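Local coordinates for KP6 killer toxin subunit alpha (PDB 1KP6), which recognises receptors on sensitive fungal cells as the alpha subunit of a secreted two-polypeptide killer toxin, before the beta subunit joins in precipitating cell death, at residues Lys13-Cys18 against Ser73-Ser78. Residues are numbered along the deposited sequence; the frame is centred on the assembly and turned at random.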
loop_
_atom_site.group_PDB
_atom_site.type_symbol
_atom_site.label_atom_id
_atom_site.label_comp_id
_atom_site.label_asym_id
_atom_site.label_seq_id
_atom_site.Cartn_x
_atom_site.Cartn_y
_atom_site.Cartn_z
ATOM N N LYS A 13 -9.356 3.811 -2.689
ATOM C CA LYS A 13 -9.409 5.067 -1.947
ATOM C C LYS A 13 -8.078 5.474 -1.316
ATOM O O LYS A 13 -7.913 6.613 -0.900
ATOM C CB LYS A 13 -10.494 4.976 -0.871
ATOM C CG LYS A 13 -11.888 4.836 -1.460
ATOM C CD LYS A 13 -12.920 4.493 -0.411
ATOM C CE LYS A 13 -14.258 4.180 -1.068
ATOM N NZ LYS A 13 -15.206 3.560 -0.106
ATOM N N TRP A 14 -7.131 4.543 -1.253
ATOM C CA TRP A 14 -5.826 4.808 -0.665
ATOM C C TRP A 14 -4.719 4.180 -1.490
ATOM O O TRP A 14 -4.897 3.098 -2.036
ATOM C CB TRP A 14 -5.760 4.200 0.731
ATOM C CG TRP A 14 -6.765 4.752 1.665
ATOM C CD1 TRP A 14 -7.940 4.167 2.059
ATOM C CD2 TRP A 14 -6.704 6.012 2.315
ATOM N NE1 TRP A 14 -8.616 5.002 2.914
ATOM C CE2 TRP A 14 -7.877 6.141 3.090
ATOM C CE3 TRP A 14 -5.770 7.051 2.323
ATOM C CZ2 TRP A 14 -8.138 7.266 3.860
ATOM C CZ3 TRP A 14 -6.030 8.169 3.087
ATOM C CH2 TRP A 14 -7.205 8.269 3.845
ATOM N N GLU A 15 -3.592 4.873 -1.589
ATOM C CA GLU A 15 -2.421 4.368 -2.294
ATOM C C GLU A 15 -1.284 4.583 -1.303
ATOM O O GLU A 15 -0.962 5.729 -0.967
ATOM C CB GLU A 15 -2.166 5.157 -3.580
ATOM C CG GLU A 15 -0.874 4.788 -4.307
ATOM C CD GLU A 15 -0.866 5.227 -5.758
ATOM O OE1 GLU A 15 -1.895 5.734 -6.250
ATOM O OE2 GLU A 15 0.159 5.040 -6.436
ATOM N N CYS A 16 -0.700 3.494 -0.814
ATOM C CA CYS A 16 0.374 3.581 0.172
ATOM C C CYS A 16 1.644 2.815 -0.199
ATOM O O CYS A 16 1.609 1.907 -1.038
ATOM C CB CYS A 16 -0.131 3.052 1.520
ATOM S SG CYS A 16 -1.648 3.812 2.181
ATOM N N TRP A 17 2.752 3.141 0.475
ATOM C CA TRP A 17 4.026 2.467 0.245
ATOM C C TRP A 17 4.965 2.702 1.416
ATOM O O TRP A 17 4.815 3.687 2.158
ATOM C CB TRP A 17 4.688 2.938 -1.062
ATOM C CG TRP A 17 4.996 4.413 -1.130
ATOM C CD1 TRP A 17 6.187 5.020 -0.823
ATOM C CD2 TRP A 17 4.100 5.462 -1.528
ATOM N NE1 TRP A 17 6.082 6.379 -0.999
ATOM C CE2 TRP A 17 4.816 6.680 -1.433
ATOM C CE3 TRP A 17 2.763 5.493 -1.957
ATOM C CZ2 TRP A 17 4.239 7.916 -1.753
ATOM C CZ3 TRP A 17 2.189 6.725 -2.273
ATOM C CH2 TRP A 17 2.928 7.916 -2.168
ATOM N N CYS A 18 5.885 1.766 1.623
ATOM C CA CYS A 18 6.876 1.897 2.691
ATOM C C CYS A 18 8.002 2.775 2.166
ATOM O O CYS A 18 8.329 2.718 0.973
ATOM C CB CYS A 18 7.470 0.545 3.083
ATOM S SG CYS A 18 6.295 -0.731 3.639
ATOM N N SER A 73 3.989 6.114 3.631
ATOM C CA SER A 73 3.394 7.300 3.026
ATOM C C SER A 73 2.145 6.851 2.306
ATOM O O SER A 73 2.129 5.773 1.707
ATOM C CB SER A 73 4.327 7.930 2.005
ATOM O OG SER A 73 5.408 8.567 2.641
ATOM N N CYS A 74 1.083 7.636 2.398
ATOM C CA CYS A 74 -0.142 7.299 1.693
ATOM C C CYS A 74 -0.687 8.529 1.001
ATOM O O CYS A 74 -0.422 9.654 1.425
ATOM C CB CYS A 74 -1.225 6.791 2.648
ATOM S SG CYS A 74 -0.939 5.198 3.478
ATOM N N ARG A 75 -1.457 8.296 -0.060
ATOM C CA ARG A 75 -2.133 9.347 -0.820
ATOM C C ARG A 75 -3.618 8.997 -0.756
ATOM O O ARG A 75 -3.991 7.840 -0.953
ATOM C CB ARG A 75 -1.745 9.337 -2.305
ATOM C CG ARG A 75 -0.299 9.637 -2.661
ATOM C CD ARG A 75 -0.167 9.741 -4.194
ATOM N NE ARG A 75 1.220 9.752 -4.676
ATOM C CZ ARG A 75 1.697 8.943 -5.628
ATOM N NH1 ARG A 75 0.905 8.043 -6.203
ATOM N NH2 ARG A 75 2.974 9.024 -6.001
ATOM N N SER A 76 -4.457 9.967 -0.426
ATOM C CA SER A 76 -5.887 9.723 -0.412
ATOM C C SER A 76 -6.340 9.913 -1.857
ATOM O O SER A 76 -5.992 10.910 -2.489
ATOM C CB SER A 76 -6.591 10.732 0.476
ATOM O OG SER A 76 -7.988 10.614 0.313
ATOM N N LEU A 77 -7.073 8.949 -2.402
ATOM C CA LEU A 77 -7.537 9.056 -3.780
ATOM C C LEU A 77 -8.906 9.729 -3.773
ATOM O O LEU A 77 -9.944 9.102 -3.972
ATOM C CB LEU A 77 -7.579 7.681 -4.431
ATOM C CG LEU A 77 -6.243 6.938 -4.334
ATOM C CD1 LEU A 77 -6.358 5.633 -5.100
ATOM C CD2 LEU A 77 -5.075 7.791 -4.846
ATOM N N SER A 78 -8.871 11.033 -3.528
ATOM C CA SER A 78 -10.059 11.873 -3.428
ATOM C C SER A 78 -10.652 12.451 -4.717
ATOM O O SER A 78 -9.934 12.985 -5.587
ATOM C CB SER A 78 -9.769 13.019 -2.449
ATOM O OG SER A 78 -8.507 13.621 -2.732
HETATM O O HOH W 1 -9.677 8.326 0.544
#
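Cys16 and Cys74 face each other as a non-hydrogen-bonded antiparallel pair and are joined by a disulfide, SG to SG 2.0 Å, with a dihedral of 107° about the S-S bond. Their CA atoms lie 4.0 Å apart, closer than those of the adjoining pairs, consistent with the disulfide drawing the strands together here. On the other face, Glu15 and Arg75 run side by side and form a salt bridge, OE2 to NH1 3.1 Å, although carboxylate and guanidinium planes stand 70° apart. Arg75 is extended from CG to NE, which carries the guanidinium past Trp17: CH2 of the indole sits over one guanidinium face, 3.5 Å from Arg75 NE. Ser73 CB covers an indole face of Trp17 in a CH-pi contact, 29° off the ring normal. Backbone bonds pair Glu15 with Arg75 and Trp17 with Ser73 in both directions; beyond them, Leu77 N reaches Lys13 O at 2.9 Å, and a water links that carbonyl to Ser76 OG.

In the second shell, His50 hydrogen-bonds Glu15 OE2 and stacks on Trp17, while helix 58-67 covers the disulfide face. Strand 71-76 is thus fastened as an outer strand of the four-stranded sheet by covalent sulfur on one face and by charge and aromatic contacts on the other. The shared Glu15 carboxylate probably helps stabilise positive charge on Arg75 and could raise the proton affinity of His50.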